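Local coordinates for protein putative ManD family dehydratase (Pantoea ananatis, PDB 3T6C) that catalyses, with low activity in vitro, the magnesium-dependent dehydration of D-gluconate to 2-dehydro-3-deoxy-D-gluconate, as a member of the mandelate racemase/muconate lactonizing enzyme family, at residues A[35-40]-A[385-390]; A[97-102]-A[112-117]; A[205-210]-A[214-219]; A[251-256]-A[277-282]; A[332-337]-A[345-350]. All coordinates share one frame; numbering follows the deposited sequence.

Contact 1 of 5, residues A[35-40]-A[385-390]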
# COMPACT_ATOMS: atom_id res chain seq x y z
N ILE A 35 -26.16 36.61 -21.38
CA ILE A 35 -26.88 37.66 -20.71
C ILE A 35 -26.27 37.81 -19.32
O ILE A 35 -26.14 36.82 -18.55
CB ILE A 35 -28.37 37.30 -20.59
CG1 ILE A 35 -29.01 37.26 -22.00
CG2 ILE A 35 -29.10 38.33 -19.76
CD1 ILE A 35 -30.27 36.39 -22.07
N LEU A 36 -25.88 39.05 -19.00
CA LEU A 36 -25.30 39.36 -17.69
C LEU A 36 -26.36 40.17 -16.94
O LEU A 36 -26.78 41.26 -17.37
CB LEU A 36 -24.02 40.17 -17.82
CG LEU A 36 -22.82 39.56 -18.54
CD1 LEU A 36 -21.58 40.46 -18.46
CD2 LEU A 36 -22.54 38.22 -18.04
N THR A 37 -26.81 39.63 -15.81
CA THR A 37 -27.89 40.28 -15.05
C THR A 37 -27.74 40.05 -13.54
O THR A 37 -27.17 39.05 -13.14
CB THR A 37 -29.30 39.81 -15.57
OG1 THR A 37 -30.34 40.54 -14.92
CG2 THR A 37 -29.57 38.31 -15.32
N ALA A 38 -28.26 40.96 -12.71
CA ALA A 38 -28.09 40.84 -11.28
C ALA A 38 -29.36 41.13 -10.45
O ALA A 38 -29.31 41.98 -9.58
CB ALA A 38 -26.93 41.77 -10.82
N PRO A 39 -30.45 40.39 -10.68
CA PRO A 39 -31.73 40.80 -10.05
C PRO A 39 -31.74 40.56 -8.56
O PRO A 39 -32.50 41.22 -7.84
CB PRO A 39 -32.79 39.92 -10.76
CG PRO A 39 -32.07 39.45 -12.10
CD PRO A 39 -30.61 39.30 -11.67
N GLY A 40 -30.93 39.61 -8.09
CA GLY A 40 -30.80 39.33 -6.67
C GLY A 40 -29.65 40.06 -5.97
O GLY A 40 -29.38 39.83 -4.80
N GLU A 385 -39.35 37.24 -10.96
CA GLU A 385 -39.89 37.95 -12.10
C GLU A 385 -39.02 37.79 -13.35
O GLU A 385 -39.53 37.51 -14.43
CB GLU A 385 -39.95 39.43 -11.75
CG GLU A 385 -40.62 40.30 -12.79
CD GLU A 385 -41.45 41.41 -12.16
OE1 GLU A 385 -42.45 41.78 -12.76
OE2 GLU A 385 -41.13 41.90 -11.06
N VAL A 386 -37.72 37.99 -13.18
CA VAL A 386 -36.77 37.89 -14.32
C VAL A 386 -36.64 36.46 -14.84
O VAL A 386 -36.46 36.24 -16.02
CB VAL A 386 -35.39 38.45 -13.96
CG1 VAL A 386 -34.37 38.18 -15.07
CG2 VAL A 386 -35.51 40.01 -13.76
N PHE A 387 -36.80 35.49 -13.93
CA PHE A 387 -36.73 34.08 -14.30
C PHE A 387 -38.01 33.34 -13.97
O PHE A 387 -38.08 32.65 -12.97
CB PHE A 387 -35.55 33.40 -13.56
CG PHE A 387 -34.19 33.94 -13.94
CD1 PHE A 387 -33.63 35.04 -13.24
CD2 PHE A 387 -33.45 33.34 -14.94
CE1 PHE A 387 -32.35 35.54 -13.59
CE2 PHE A 387 -32.20 33.80 -15.28
CZ PHE A 387 -31.64 34.91 -14.60
N PRO A 388 -39.04 33.45 -14.82
CA PRO A 388 -40.29 32.71 -14.52
C PRO A 388 -40.06 31.21 -14.44
O PRO A 388 -39.32 30.64 -15.27
CB PRO A 388 -41.19 33.05 -15.72
CG PRO A 388 -40.65 34.37 -16.21
CD PRO A 388 -39.16 34.30 -16.00
N GLY A 389 -40.67 30.56 -13.45
CA GLY A 389 -40.45 29.12 -13.25
C GLY A 389 -39.62 28.74 -12.04
O GLY A 389 -39.33 27.57 -11.86
N CYS A 390 -39.21 29.69 -11.21
CA CYS A 390 -38.39 29.32 -10.06
C CYS A 390 -39.15 28.29 -9.20
O CYS A 390 -40.39 28.36 -9.12
CB CYS A 390 -38.12 30.55 -9.21
SG CYS A 390 -36.92 31.69 -9.98
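Val386, the last residue of helix 381-386, receives the outer corner of the Pro39 ring against its branched side chain. Pro39 CG lies 3.9 Å from Val386 CG2 and 4.0 Å from Val386 CG1, so the proline carbon abuts both methyls, and the two side chains cross at about a right angle. CG1 is the branch set anti to the backbone N (chi1 172°); CG2 reaches a little further along the pyrrolidine, 4.1 Å from Pro39 CB. Leu414 and Ala415 of helix 412-415 also pack on this valine.

At Phe387 the chain leaves helical geometry, and its ring, carried past the helix end, reaches back to the strand side. Pro39 CG sits at the ring edge, close to the ring plane and 4.2 Å from Phe387 CE1, which makes one proline carbon common to both hydrophobic partners. Members of the enolase superfamily build the capping domain from N-terminal chain plus a return of the C-terminal chain, and here strand 29-37 of the three-stranded antiparallel sheet meets a late segment, consistent with that pattern. Thr37 and Phe387 approach from opposite directions, with Thr37 CG2 placed obliquely 4.0 Å from Phe387 CZ. The threonine hydroxyl lies anti to its own N (chi1 -174°) and is hydrogen-bonded to Ala415 O, while the methyl serves the aromatic ring. Leu44 and Val46 of the adjoining strand touch the same phenyl group.

From Phe387 to Cys390 the backbone makes a type II turn, with Pro388 and Gly389 in its central positions. Gly389 adopts a positive phi of 108°, and Pro388 is joined to Asp409 by a backbone hydrogen bond.

Contact 2 of 5, residues A[97-102]-A[112-117]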
# COMPACT_ATOMS: atom_id res chain seq x y z
N SER A 97 -16.29 17.70 -27.37
CA SER A 97 -15.56 18.56 -28.32
C SER A 97 -15.41 20.01 -27.83
O SER A 97 -14.30 20.60 -27.97
CB SER A 97 -16.20 18.47 -29.72
OG SER A 97 -17.55 18.98 -29.70
N ALA A 98 -16.44 20.59 -27.23
CA ALA A 98 -16.27 21.97 -26.74
C ALA A 98 -15.22 21.97 -25.63
O ALA A 98 -14.39 22.90 -25.55
CB ALA A 98 -17.61 22.52 -26.23
N ALA A 99 -15.21 20.91 -24.79
CA ALA A 99 -14.30 20.86 -23.67
C ALA A 99 -12.83 20.94 -24.09
O ALA A 99 -12.03 21.51 -23.37
CB ALA A 99 -14.53 19.56 -22.84
N VAL A 100 -12.49 20.31 -25.21
CA VAL A 100 -11.13 20.30 -25.71
C VAL A 100 -10.85 21.31 -26.80
O VAL A 100 -9.75 21.31 -27.35
CB VAL A 100 -10.70 18.88 -26.19
CG1 VAL A 100 -10.79 17.87 -25.02
CG2 VAL A 100 -11.51 18.42 -27.43
N SER A 101 -11.83 22.17 -27.15
CA SER A 101 -11.68 23.02 -28.35
C SER A 101 -10.52 24.01 -28.25
O SER A 101 -9.92 24.34 -29.26
CB SER A 101 -13.01 23.76 -28.61
OG SER A 101 -13.36 24.60 -27.49
N GLY A 102 -10.21 24.44 -27.02
CA GLY A 102 -9.09 25.31 -26.78
C GLY A 102 -7.85 24.58 -26.28
O GLY A 102 -6.85 25.29 -25.90
N ASN A 112 -17.20 27.03 -16.73
CA ASN A 112 -18.46 27.75 -16.62
C ASN A 112 -19.02 28.11 -17.99
O ASN A 112 -20.23 28.03 -18.21
CB ASN A 112 -18.28 29.01 -15.77
CG ASN A 112 -18.51 28.75 -14.32
OD1 ASN A 112 -19.65 28.79 -13.87
ND2 ASN A 112 -17.45 28.40 -13.57
N ALA A 113 -18.14 28.50 -18.91
CA ALA A 113 -18.61 28.71 -20.28
C ALA A 113 -19.25 27.42 -20.85
O ALA A 113 -20.31 27.47 -21.48
CB ALA A 113 -17.46 29.18 -21.17
N LEU A 114 -18.59 26.28 -20.66
CA LEU A 114 -19.08 24.99 -21.14
C LEU A 114 -20.42 24.67 -20.48
O LEU A 114 -21.34 24.15 -21.13
CB LEU A 114 -18.00 23.93 -20.83
CG LEU A 114 -18.34 22.52 -21.22
CD1 LEU A 114 -18.69 22.44 -22.71
CD2 LEU A 114 -17.07 21.70 -20.84
N SER A 115 -20.54 24.98 -19.18
CA SER A 115 -21.82 24.72 -18.47
C SER A 115 -22.99 25.48 -19.06
O SER A 115 -24.11 24.95 -19.16
CB SER A 115 -21.66 25.19 -16.99
OG SER A 115 -22.89 25.03 -16.30
N GLY A 116 -22.76 26.73 -19.46
CA GLY A 116 -23.85 27.53 -19.97
C GLY A 116 -24.40 26.86 -21.23
O GLY A 116 -25.63 26.77 -21.43
N ILE A 117 -23.48 26.37 -22.07
CA ILE A 117 -23.84 25.64 -23.28
C ILE A 117 -24.55 24.34 -22.95
O ILE A 117 -25.63 24.07 -23.46
CB ILE A 117 -22.58 25.32 -24.13
CG1 ILE A 117 -21.92 26.62 -24.64
CG2 ILE A 117 -22.94 24.44 -25.31
CD1 ILE A 117 -22.89 27.64 -25.15
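Ala99 and Leu114 bring helices 91-100 and 108-129 together, their CA atoms being 6.8 Å apart at the closest point of the two backbones. These are successive helices of the N-terminal capping domain, and they pack here by setting a branched side chain against two alanines.

Leu114 carries the contact. Its CG stands anti to the backbone N (chi1 179°), which extends the isobutyl group toward the neighbouring helix and gives each terminal methyl its own partner. CD1 meets Ala98 CB at 3.7 Å, whereas CD2 rests on Ala99, 3.9 Å from its CB and 4.0 Å from its CA. The short alanine side chains thus let a leucine methyl come right down to the main chain of the opposing helix. Phe82 of helix 68-83 also covers Ala98.

Two residues on from Ala99, Ser101 also meets a second subunit, where Ser101 O is hydrogen-bonded to Thr428 OG1 and Ser101 OG to Arg67 NH2, both of that subunit. The same serine bonds back to Ala98: Ala98 O accepts from Ser101 N at 3.1 Å and from Ser101 OG at 2.8 Å, the hydroxyl arriving 20° out of the carbonyl plane.

Contact 3 of 5, residues A[205-210]-A[214-219]. With EDO (1,2-ethanediol), chain G.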
# COMPACT_ATOMS: atom_id res chain seq x y z
N LYS A 205 -5.57 37.33 17.94
CA LYS A 205 -4.24 37.76 18.25
C LYS A 205 -4.01 39.15 17.68
O LYS A 205 -4.65 39.57 16.68
CB LYS A 205 -3.28 36.76 17.60
CG LYS A 205 -3.18 35.42 18.38
CD LYS A 205 -2.15 34.49 17.76
CE LYS A 205 -2.60 33.95 16.42
NZ LYS A 205 -3.85 33.16 16.62
N ARG A 206 -3.06 39.84 18.31
CA ARG A 206 -2.64 41.17 17.89
C ARG A 206 -1.77 41.09 16.63
O ARG A 206 -0.97 40.16 16.48
CB ARG A 206 -1.85 41.81 19.04
CG ARG A 206 -1.41 43.22 18.79
CD ARG A 206 -0.74 43.79 20.04
NE ARG A 206 -0.22 42.72 20.91
CZ ARG A 206 0.90 42.04 20.66
NH1 ARG A 206 1.29 41.08 21.49
NH2 ARG A 206 1.60 42.29 19.55
N SER A 207 -1.95 42.04 15.71
CA SER A 207 -1.15 42.13 14.48
C SER A 207 0.17 42.87 14.72
O SER A 207 0.32 43.50 15.75
CB SER A 207 -1.94 42.88 13.42
OG SER A 207 -3.05 42.08 12.99
N PRO A 208 1.11 42.82 13.76
CA PRO A 208 2.33 43.63 13.86
C PRO A 208 1.99 45.12 13.83
O PRO A 208 0.82 45.46 13.58
CB PRO A 208 3.11 43.29 12.59
CG PRO A 208 2.54 41.99 12.10
CD PRO A 208 1.11 41.95 12.56
N ARG A 209 2.98 45.99 14.01
CA ARG A 209 2.69 47.41 14.19
C ARG A 209 2.21 48.12 12.93
O ARG A 209 1.60 49.17 13.02
CB ARG A 209 3.88 48.13 14.82
CG ARG A 209 5.16 47.89 14.10
CD ARG A 209 6.30 48.25 15.02
NE ARG A 209 7.55 48.24 14.28
CZ ARG A 209 8.74 48.36 14.89
NH1 ARG A 209 8.80 48.42 16.22
NH2 ARG A 209 9.85 48.34 14.17
N THR A 210 2.49 47.54 11.76
CA THR A 210 1.82 47.97 10.54
C THR A 210 1.41 46.70 9.82
O THR A 210 2.00 45.65 10.03
CB THR A 210 2.74 48.75 9.60
OG1 THR A 210 3.76 47.85 9.15
CG2 THR A 210 3.33 49.94 10.27
N GLY A 214 -6.60 44.34 4.10
CA GLY A 214 -7.25 43.06 3.92
C GLY A 214 -8.37 42.86 4.91
O GLY A 214 -8.57 43.76 5.77
N ILE A 215 -9.06 41.72 4.83
CA ILE A 215 -10.10 41.42 5.79
C ILE A 215 -9.45 40.41 6.75
O ILE A 215 -9.22 39.25 6.39
CB ILE A 215 -11.34 40.76 5.13
CG1 ILE A 215 -11.81 41.60 3.92
CG2 ILE A 215 -12.40 40.54 6.16
CD1 ILE A 215 -12.08 43.07 4.23
N TYR A 216 -9.12 40.88 7.95
CA TYR A 216 -8.38 40.08 8.93
C TYR A 216 -9.28 39.12 9.69
O TYR A 216 -10.46 39.43 10.03
CB TYR A 216 -7.60 41.01 9.87
CG TYR A 216 -6.36 41.52 9.19
CD1 TYR A 216 -6.43 42.46 8.16
CD2 TYR A 216 -5.13 41.00 9.53
CE1 TYR A 216 -5.27 42.88 7.52
CE2 TYR A 216 -3.97 41.39 8.89
CZ TYR A 216 -4.05 42.33 7.90
OH TYR A 216 -2.90 42.71 7.25
N PHE A 217 -8.73 37.94 9.94
CA PHE A 217 -9.44 36.92 10.74
C PHE A 217 -8.42 36.15 11.50
O PHE A 217 -7.23 36.26 11.19
CB PHE A 217 -10.28 36.01 9.85
CG PHE A 217 -9.46 35.00 9.08
CD1 PHE A 217 -8.65 35.40 8.01
CD2 PHE A 217 -9.51 33.66 9.43
CE1 PHE A 217 -7.87 34.46 7.29
CE2 PHE A 217 -8.77 32.70 8.72
CZ PHE A 217 -7.95 33.09 7.64
N ASP A 218 -8.84 35.40 12.54
CA ASP A 218 -7.90 34.66 13.37
C ASP A 218 -8.31 33.20 13.28
O ASP A 218 -9.29 32.79 13.94
CB ASP A 218 -7.92 35.19 14.80
CG ASP A 218 -6.87 34.51 15.69
OD1 ASP A 218 -6.63 33.31 15.55
OD2 ASP A 218 -6.18 35.18 16.45
N PRO A 219 -7.53 32.39 12.55
CA PRO A 219 -7.89 30.98 12.41
C PRO A 219 -7.93 30.23 13.74
O PRO A 219 -8.74 29.31 13.81
CB PRO A 219 -6.79 30.38 11.53
CG PRO A 219 -5.84 31.47 11.18
CD PRO A 219 -6.29 32.77 11.82
C1 EDO G . -12.62 37.98 13.17
O1 EDO G . -13.33 38.92 13.97
C2 EDO G . -11.93 36.97 14.09
O2 EDO G . -11.67 35.74 13.37
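The N-cap of helix 219-237 is Asp218, and Lys205 grips its carboxylate with both the main-chain and the side-chain nitrogen. The helix belongs to the barrel domain, just ahead of barrel strand 242-246, and the first residue of the 205-210 loop lies against its start.

Lys205 N donates to Asp218 OD2 over 2.7 Å in an almost straight bond (172°), meeting that oxygen nearly along its C-O axis. The lysine side chain bends at its last two torsions (chi3 -70°), curling NZ round to the same carboxylate. There Lys205 NZ approaches Asp218 OD1 at 3.0 Å and Asp218 OD2 at 3.1 Å, on the syn side of each and 17° out of the carboxylate plane. OD2 therefore takes two donors from one residue, while OD1 combines the salt bridge with a capping bond from Ala221 N. Glu220 OE1 is a second ionic partner of the ammonium group, so its charge is probably shared between the two acids.

Further along, Ser207 OG lies obliquely 4.2 Å from Tyr216 CD2; the two hydroxyls look to other partners, Ser207 OG to Pro433 O and Tyr216 OH to Ala212 O. Arg209, in the same loop, forms salt bridges with Glu392 and Asp394 of a third subunit. A 1,2-ethanediol, probably from the crystallisation liquor, accepts from Asp218 N through its O2 at 3.0 Å and is also hydrogen-bonded to Gly182 O.

Contact 4 of 5, residues A[251-256]-A[277-282]. With EDO (1,2-ethanediol), chain H.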
# COMPACT_ATOMS: atom_id res chain seq x y z
N ILE A 251 -8.55 27.14 8.04
CA ILE A 251 -7.63 26.70 9.10
C ILE A 251 -6.62 25.69 8.52
O ILE A 251 -6.81 25.19 7.40
CB ILE A 251 -8.38 26.04 10.30
CG1 ILE A 251 -9.22 24.86 9.82
CG2 ILE A 251 -9.34 27.08 10.96
CD1 ILE A 251 -10.18 24.32 10.92
N THR A 252 -5.56 25.41 9.25
CA THR A 252 -4.59 24.43 8.74
C THR A 252 -5.17 23.01 8.78
O THR A 252 -6.08 22.74 9.57
CB THR A 252 -3.31 24.39 9.59
OG1 THR A 252 -3.61 23.97 10.92
CG2 THR A 252 -2.57 25.76 9.58
N PRO A 253 -4.64 22.09 7.96
CA PRO A 253 -5.26 20.76 7.95
C PRO A 253 -5.29 20.05 9.31
O PRO A 253 -6.32 19.46 9.68
CB PRO A 253 -4.43 19.99 6.90
CG PRO A 253 -3.96 21.10 5.89
CD PRO A 253 -3.68 22.30 6.85
N ILE A 254 -4.21 20.12 10.07
CA ILE A 254 -4.19 19.40 11.32
C ILE A 254 -5.23 20.02 12.26
O ILE A 254 -5.91 19.32 13.03
CB ILE A 254 -2.78 19.35 11.91
CG1 ILE A 254 -2.73 18.46 13.14
CG2 ILE A 254 -2.33 20.74 12.28
CD1 ILE A 254 -3.05 16.99 12.87
N ASN A 255 -5.36 21.35 12.25
CA ASN A 255 -6.41 21.99 13.08
C ASN A 255 -7.82 21.64 12.61
O ASN A 255 -8.75 21.52 13.43
CB ASN A 255 -6.21 23.50 13.21
CG ASN A 255 -4.96 23.87 14.01
OD1 ASN A 255 -4.46 23.10 14.85
ND2 ASN A 255 -4.49 25.06 13.79
N ALA A 256 -7.99 21.38 11.31
CA ALA A 256 -9.28 20.89 10.84
C ALA A 256 -9.57 19.46 11.29
O ALA A 256 -10.70 19.15 11.54
CB ALA A 256 -9.33 20.92 9.31
N PRO A 277 -8.75 22.78 -1.87
CA PRO A 277 -8.47 21.74 -2.89
C PRO A 277 -7.00 21.40 -2.97
O PRO A 277 -6.66 20.22 -3.17
CB PRO A 277 -8.91 22.42 -4.21
CG PRO A 277 -9.99 23.34 -3.77
CD PRO A 277 -9.37 23.96 -2.50
N GLU A 278 -6.12 22.38 -2.76
CA GLU A 278 -4.70 22.12 -2.88
C GLU A 278 -4.17 21.23 -1.74
O GLU A 278 -3.03 20.75 -1.83
CB GLU A 278 -3.95 23.45 -2.90
CG GLU A 278 -4.30 24.31 -4.15
CD GLU A 278 -5.47 25.30 -3.96
OE1 GLU A 278 -6.24 25.20 -2.98
OE2 GLU A 278 -5.58 26.20 -4.82
N ASN A 279 -4.95 21.07 -0.66
CA ASN A 279 -4.62 20.22 0.50
C ASN A 279 -5.37 18.89 0.59
O ASN A 279 -5.51 18.34 1.70
CB ASN A 279 -4.65 20.97 1.82
CG ASN A 279 -3.45 21.91 2.00
OD1 ASN A 279 -2.33 21.58 1.59
ND2 ASN A 279 -3.68 23.08 2.63
N THR A 280 -6.05 18.49 -0.49
CA THR A 280 -6.81 17.23 -0.45
C THR A 280 -6.06 15.99 0.05
O THR A 280 -6.69 15.10 0.60
CB THR A 280 -7.44 16.90 -1.84
OG1 THR A 280 -6.44 16.94 -2.84
CG2 THR A 280 -8.56 17.89 -2.14
N GLU A 281 -4.75 15.94 -0.06
CA GLU A 281 -3.99 14.77 0.43
C GLU A 281 -4.10 14.63 1.96
O GLU A 281 -3.87 13.58 2.48
CB GLU A 281 -2.52 14.88 -0.03
CG GLU A 281 -2.42 14.56 -1.52
CD GLU A 281 -1.03 14.82 -2.11
OE1 GLU A 281 -0.12 15.28 -1.38
OE2 GLU A 281 -0.90 14.61 -3.35
N TRP A 282 -4.47 15.71 2.66
CA TRP A 282 -4.59 15.62 4.10
C TRP A 282 -5.87 14.87 4.54
O TRP A 282 -6.02 14.52 5.73
CB TRP A 282 -4.61 17.06 4.67
CG TRP A 282 -3.24 17.69 4.71
CD1 TRP A 282 -2.60 18.40 3.69
CD2 TRP A 282 -2.33 17.64 5.82
NE1 TRP A 282 -1.36 18.78 4.15
CE2 TRP A 282 -1.15 18.32 5.43
CE3 TRP A 282 -2.40 17.09 7.10
CZ2 TRP A 282 -0.05 18.48 6.28
CZ3 TRP A 282 -1.28 17.25 7.96
CH2 TRP A 282 -0.14 17.93 7.55
C1 EDO H . -0.70 26.10 5.75
O1 EDO H . 0.48 26.64 5.05
C2 EDO H . -1.51 25.03 4.99
O2 EDO H . -1.82 25.27 3.56
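Pro253 lies over one face of the Trp282 indole, and a CH-pi interaction carries most of the contact. Pro253 CB stands 3.6 Å from the centroid of the five-membered ring, 28° off the ring normal and displaced toward the rim. Its nearest ring atom is Trp282 CD2 at 3.3 Å; the next proline carbon, CG, continues over the pyrrole part, 3.7 Å from Trp282 CD1. Trp282 CG is anti to the carbonyl carbon (chi1 -77°), a setting that presents the face of the indole to the proline. The ring is also fixed at its polar end, since Trp282 NE1 is hydrogen-bonded to Asn341 O of a third subunit.

Simple packing adds Asn279, whose ND2 is 3.8 Å from Pro253 CG. Both segments lie on the helical side of the enolase-type barrel: helix 253-262 is the link of a beta-alpha-beta crossover between parallel strands 242-246 and 270-272, and the 277-282 segment leads from the second strand toward helix 283-289.

Among the hydrogen bonds, Asn279 ND2 donates to O2 of a 1,2-ethanediol, probably from the crystallisation liquor, at 3.0 Å and 161°. Thr252 is the N-cap of helix 253-262: Ala256 N reaches Thr252 O at 2.9 Å, and Asn255 N makes a weak capping bond of 3.4 Å to Thr252 OG1.

The salt bridges of the two glutamates reach other subunits. Glu281 OE1 forms salt bridges with Lys313 of the third subunit and Lys307 of a second one, and Glu278 OE1 pairs with Arg105 of that second subunit.

Contact 5 of 5, residues A[332-337]-A[345-350]. With GCO (D-gluconic acid), chain D.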
# COMPACT_ATOMS: atom_id res chain seq x y z
N LYS A 332 -23.98 14.81 -13.75
CA LYS A 332 -24.63 13.51 -13.66
C LYS A 332 -23.59 12.42 -13.51
O LYS A 332 -23.79 11.45 -12.73
CB LYS A 332 -25.53 13.28 -14.91
CG LYS A 332 -26.26 11.96 -14.93
CD LYS A 332 -27.26 11.87 -13.80
CE LYS A 332 -28.21 10.70 -14.03
NZ LYS A 332 -29.12 10.49 -12.90
N LYS A 333 -22.48 12.58 -14.21
CA LYS A 333 -21.38 11.58 -14.09
C LYS A 333 -20.78 11.58 -12.69
O LYS A 333 -20.51 10.52 -12.14
CB LYS A 333 -20.29 11.80 -15.14
CG LYS A 333 -20.89 11.69 -16.55
CD LYS A 333 -19.77 11.90 -17.54
CE LYS A 333 -20.43 11.84 -18.97
NZ LYS A 333 -19.45 12.41 -19.94
N ILE A 334 -20.57 12.75 -12.10
CA ILE A 334 -20.02 12.81 -10.75
C ILE A 334 -21.04 12.26 -9.75
O ILE A 334 -20.68 11.61 -8.77
CB ILE A 334 -19.70 14.29 -10.39
CG1 ILE A 334 -18.47 14.74 -11.21
CG2 ILE A 334 -19.41 14.39 -8.87
CD1 ILE A 334 -18.28 16.25 -11.26
N ALA A 335 -22.34 12.52 -9.99
CA ALA A 335 -23.35 12.00 -9.07
C ALA A 335 -23.33 10.46 -9.10
O ALA A 335 -23.44 9.81 -8.06
CB ALA A 335 -24.72 12.55 -9.47
N ILE A 336 -23.23 9.88 -10.28
CA ILE A 336 -23.15 8.41 -10.46
C ILE A 336 -21.85 7.84 -9.87
O ILE A 336 -21.87 6.81 -9.15
CB ILE A 336 -23.30 8.05 -11.93
CG1 ILE A 336 -24.78 8.23 -12.32
CG2 ILE A 336 -22.76 6.60 -12.19
CD1 ILE A 336 -25.02 8.18 -13.83
N TYR A 337 -20.74 8.50 -10.13
CA TYR A 337 -19.48 8.02 -9.55
C TYR A 337 -19.56 8.02 -8.01
O TYR A 337 -19.08 7.10 -7.35
CB TYR A 337 -18.33 8.93 -10.04
CG TYR A 337 -17.00 8.23 -9.99
CD1 TYR A 337 -16.59 7.47 -11.07
CD2 TYR A 337 -16.17 8.33 -8.88
CE1 TYR A 337 -15.40 6.77 -11.06
CE2 TYR A 337 -14.97 7.60 -8.85
CZ TYR A 337 -14.62 6.82 -9.92
OH TYR A 337 -13.41 6.14 -9.90
N THR A 345 -24.90 13.54 -2.81
CA THR A 345 -24.71 14.86 -3.47
C THR A 345 -25.18 16.01 -2.57
O THR A 345 -26.19 15.88 -1.83
CB THR A 345 -25.44 14.94 -4.85
OG1 THR A 345 -26.87 15.00 -4.62
CG2 THR A 345 -25.12 13.72 -5.70
N ALA A 346 -24.39 17.09 -2.54
CA ALA A 346 -24.87 18.35 -1.96
C ALA A 346 -24.34 19.44 -2.89
O ALA A 346 -23.45 20.23 -2.49
CB ALA A 346 -24.21 18.44 -0.54
N TRP A 347 -25.07 19.73 -3.96
CA TRP A 347 -24.55 20.73 -4.91
C TRP A 347 -24.52 22.10 -4.27
O TRP A 347 -25.44 22.49 -3.55
CB TRP A 347 -25.43 20.77 -6.19
CG TRP A 347 -25.65 19.40 -6.83
CD1 TRP A 347 -26.86 18.80 -7.05
CD2 TRP A 347 -24.66 18.52 -7.34
NE1 TRP A 347 -26.69 17.59 -7.67
CE2 TRP A 347 -25.36 17.37 -7.85
CE3 TRP A 347 -23.26 18.56 -7.42
CZ2 TRP A 347 -24.71 16.33 -8.49
CZ3 TRP A 347 -22.60 17.46 -8.02
CH2 TRP A 347 -23.34 16.38 -8.55
N HIS A 348 -23.47 22.86 -4.61
CA HIS A 348 -23.34 24.27 -4.13
C HIS A 348 -24.42 25.16 -4.74
O HIS A 348 -24.68 25.11 -5.97
CB HIS A 348 -21.93 24.71 -4.52
CG HIS A 348 -21.62 26.17 -4.25
ND1 HIS A 348 -21.69 27.12 -5.26
CD2 HIS A 348 -21.19 26.82 -3.14
CE1 HIS A 348 -21.33 28.30 -4.77
NE2 HIS A 348 -20.99 28.14 -3.50
N SER A 349 -25.16 25.85 -3.86
CA SER A 349 -26.25 26.71 -4.35
C SER A 349 -26.60 27.88 -3.41
O SER A 349 -27.67 27.85 -2.80
CB SER A 349 -27.47 25.82 -4.55
OG SER A 349 -28.37 26.47 -5.44
N PRO A 350 -25.73 28.85 -3.27
CA PRO A 350 -25.81 30.10 -2.52
C PRO A 350 -26.40 31.17 -3.46
O PRO A 350 -27.33 30.90 -4.23
CB PRO A 350 -24.37 30.34 -2.09
CG PRO A 350 -23.63 29.95 -3.23
CD PRO A 350 -24.42 28.79 -3.93
C1 GCO D . -21.31 28.07 0.40
C2 GCO D . -20.10 28.75 -0.12
C3 GCO D . -20.31 30.18 -0.56
C4 GCO D . -19.10 30.69 -1.33
C5 GCO D . -19.55 31.61 -2.44
C6 GCO D . -18.41 32.15 -3.28
O1A GCO D . -22.48 28.44 0.07
O1B GCO D . -21.15 27.01 1.09
O2 GCO D . -19.02 28.47 0.73
O3 GCO D . -20.54 30.91 0.59
O4 GCO D . -18.27 31.38 -0.42
O5 GCO D . -20.42 30.91 -3.25
O6 GCO D . -18.81 32.98 -4.35
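Trp347 turns the edge of its six-membered ring to Ala335 on helix 328-340, with Ala335 CB near the ring plane and 3.9 Å from Trp347 CZ2. Its CG is anti to the carbonyl carbon (chi1 -52°), which swings the indole to the helix although the CB bond itself does not aim there. Ile334 CG2 adds a looser approach at the same edge, 4.4 Å from Trp347 CH2. Thr345 completes the apolar patch: its CG2 lies 4.0 Å from Ala335 CB, and its CB lies over one face of the indole, toward the rim.

This helix links parallel barrel strands 317-318 and 344-345. In the next residue after Trp347, His348, CG lies opposite the backbone N (chi1 174°), which points the NE2 edge of the imidazole into the substrate pocket. His348 NE2 donates to O5 of D-gluconate at 2.8 Å, while His348 ND1 is hydrogen-bonded to His321 ND1. Pro350, at a position probably important for activity and specificity, covers one imidazole face with CD and brings CG within 3.4 Å of the same O5.

Apolar contact on the helix side thus holds the same short chain that offers an N-H to the substrate, so the packing probably helps set where that donor lies.

Overall arrangement
Contact 5 alone places residues on the substrate: its His348 and Pro350 line the D-gluconate pocket, and Trp347 has its side chain about 11 Å from the magnesium ion held by Asp246, Glu272 and Glu298. Contact 1 approaches from the capping side, with the Pro39 side chain about 11 Å from that of substrate-binding Asp352. Contact 2 belongs to the same capping region, its centre about 19 Å from that of contact 5. Contacts 3 and 4 lie on the barrel periphery, touching where Pro219 O packs on Ile251 CG2 at 3.7 Å, and both meet the third subunit. Contacts 2 and 4 both touch the second subunit, though their centres are about 31 Å apart.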